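Local coordinates for protein transcriptional regulator, MarR family, putative (Bacillus cereus, PDB 3BJA) that probably binds DNA as a transcription regulator of the MarR family, through a winged helix-turn-helix domain, at residues V77-N82 with T89-T94. Numbering follows the deposited sequence.
Sequences VMTEKN and TLVYLT
The ring of Y92 leans across the neighbouring strand between M78 and E80; a chi1 of 59° tucks it back over the backbone and across the hairpin partner. M78, modelled as selenomethionine, sets CB over one ring face, 4.1 Å from the centroid, in a CH-pi contact, and its CG packs 3.6 Å from Y92 CZ before the chain bends away; methionine's flexible, apolar chain suits such a flat surface. From two residues further along the same strand, E80 crosses Y92 at about a right angle, its carboxylate plane turned 57° from the ring, and Y92 OH gives a weak hydrogen bond of 3.4 Å to E80 OE1. The acid also meets a charge, K47, which forms a salt bridge with E80 OE2 and a cation-pi contact with the same ring. Beneath this, paired backbone bonds join M78 to Y92 and E80 to L90. On the reverse face T79 and V91, beta-branched as suits extended strands, lie side by side, T79 CG2 being 3.9 Å from V91 CG1. This hairpin is the wing of the winged-helix fold: V77 and buried V91 pack on L42 of helix 33-44, T79 rests on helix 64-73, strand 48-49 flanks 89-93, and T94 N-caps helix 95-116.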
loop_
_atom_site.group_PDB
_atom_site.type_symbol
_atom_site.label_atom_id
_atom_site.label_comp_id
_atom_site.label_asym_id
_atom_site.label_seq_id
_atom_site.Cartn_x
_atom_site.Cartn_y
_atom_site.Cartn_z
ATOM N N VAL A 77 -16.318 11.881 10.327
ATOM C CA VAL A 77 -15.405 12.979 10.713
ATOM C C VAL A 77 -16.027 14.355 10.495
ATOM O O VAL A 77 -16.973 14.503 9.719
ATOM C CB VAL A 77 -14.065 12.935 9.924
ATOM C CG1 VAL A 77 -13.400 11.563 10.056
ATOM C CG2 VAL A 77 -14.265 13.300 8.442
HETATM N N MSE A 78 -15.466 15.347 11.192
HETATM C CA MSE A 78 -15.869 16.760 11.108
HETATM C C MSE A 78 -14.622 17.625 10.894
HETATM O O MSE A 78 -13.616 17.437 11.584
HETATM C CB MSE A 78 -16.573 17.177 12.394
HETATM C CG MSE A 78 -17.057 18.621 12.445
HETATM SE SE MSE A 78 -18.163 19.122 10.916
HETATM C CE MSE A 78 -19.712 17.948 11.233
ATOM N N THR A 79 -14.698 18.552 9.939
ATOM C CA THR A 79 -13.599 19.467 9.604
ATOM C C THR A 79 -13.997 20.929 9.867
ATOM O O THR A 79 -15.167 21.316 9.704
ATOM C CB THR A 79 -13.099 19.283 8.142
ATOM O OG1 THR A 79 -14.091 19.713 7.207
ATOM C CG2 THR A 79 -12.732 17.807 7.869
ATOM N N GLU A 80 -13.003 21.720 10.274
ATOM C CA GLU A 80 -13.180 23.140 10.578
ATOM C C GLU A 80 -11.871 23.920 10.392
ATOM O O GLU A 80 -10.786 23.373 10.612
ATOM C CB GLU A 80 -13.702 23.305 12.014
ATOM C CG GLU A 80 -12.728 22.837 13.121
ATOM C CD GLU A 80 -13.318 22.858 14.541
ATOM O OE1 GLU A 80 -14.554 23.020 14.726
ATOM O OE2 GLU A 80 -12.511 22.688 15.484
ATOM N N LYS A 81 -11.986 25.190 9.999
ATOM C CA LYS A 81 -10.824 26.065 9.832
ATOM C C LYS A 81 -10.292 26.455 11.213
ATOM O O LYS A 81 -11.082 26.778 12.109
ATOM C CB LYS A 81 -11.188 27.323 9.029
ATOM N N ASN A 82 -8.967 26.395 11.384
ATOM C CA ASN A 82 -8.304 26.791 12.638
ATOM C C ASN A 82 -8.453 28.317 12.804
ATOM O O ASN A 82 -7.992 29.055 11.917
ATOM C CB ASN A 82 -6.813 26.408 12.603
ATOM C CG ASN A 82 -6.051 26.792 13.883
ATOM O OD1 ASN A 82 -6.637 27.019 14.948
ATOM N ND2 ASN A 82 -4.727 26.842 13.774
ATOM N N THR A 89 -6.801 23.444 8.079
ATOM C CA THR A 89 -8.038 22.717 8.376
ATOM C C THR A 89 -7.778 21.704 9.490
ATOM O O THR A 89 -6.873 20.876 9.366
ATOM C CB THR A 89 -8.543 21.957 7.132
ATOM O OG1 THR A 89 -8.712 22.874 6.057
ATOM C CG2 THR A 89 -9.880 21.276 7.397
ATOM N N LEU A 90 -8.570 21.781 10.563
ATOM C CA LEU A 90 -8.498 20.832 11.694
ATOM C C LEU A 90 -9.535 19.745 11.446
ATOM O O LEU A 90 -10.635 20.060 10.987
ATOM C CB LEU A 90 -8.804 21.530 13.020
ATOM C CG LEU A 90 -7.858 22.657 13.446
ATOM C CD1 LEU A 90 -8.447 23.490 14.592
ATOM C CD2 LEU A 90 -6.474 22.097 13.793
ATOM N N VAL A 91 -9.189 18.491 11.758
ATOM C CA VAL A 91 -10.070 17.323 11.548
ATOM C C VAL A 91 -10.205 16.498 12.841
ATOM O O VAL A 91 -9.256 16.377 13.617
ATOM C CB VAL A 91 -9.521 16.386 10.440
ATOM C CG1 VAL A 91 -10.586 15.379 10.012
ATOM C CG2 VAL A 91 -9.061 17.180 9.229
ATOM N N TYR A 92 -11.381 15.918 13.057
ATOM C CA TYR A 92 -11.645 15.109 14.255
ATOM C C TYR A 92 -12.838 14.179 14.077
ATOM O O TYR A 92 -13.672 14.396 13.191
ATOM C CB TYR A 92 -11.825 16.007 15.502
ATOM C CG TYR A 92 -12.939 17.031 15.437
ATOM C CD1 TYR A 92 -12.780 18.225 14.715
ATOM C CD2 TYR A 92 -14.141 16.844 16.141
ATOM C CE1 TYR A 92 -13.810 19.197 14.654
ATOM C CE2 TYR A 92 -15.177 17.815 16.099
ATOM C CZ TYR A 92 -15.002 18.987 15.352
ATOM O OH TYR A 92 -15.999 19.947 15.297
ATOM N N LEU A 93 -12.888 13.135 14.911
ATOM C CA LEU A 93 -14.005 12.183 14.906
ATOM C C LEU A 93 -15.262 12.797 15.501
ATOM O O LEU A 93 -15.190 13.562 16.459
ATOM C CB LEU A 93 -13.683 10.907 15.704
ATOM C CG LEU A 93 -12.710 9.896 15.104
ATOM C CD1 LEU A 93 -12.540 8.735 16.071
ATOM C CD2 LEU A 93 -13.188 9.388 13.750
ATOM N N THR A 94 -16.404 12.441 14.914
ATOM C CA THR A 94 -17.718 12.815 15.423
ATOM C C THR A 94 -18.116 11.694 16.397
ATOM O O THR A 94 -17.389 10.684 16.526
ATOM C CB THR A 94 -18.774 12.879 14.300
ATOM O OG1 THR A 94 -18.938 11.574 13.721
ATOM C CG2 THR A 94 -18.369 13.886 13.215
#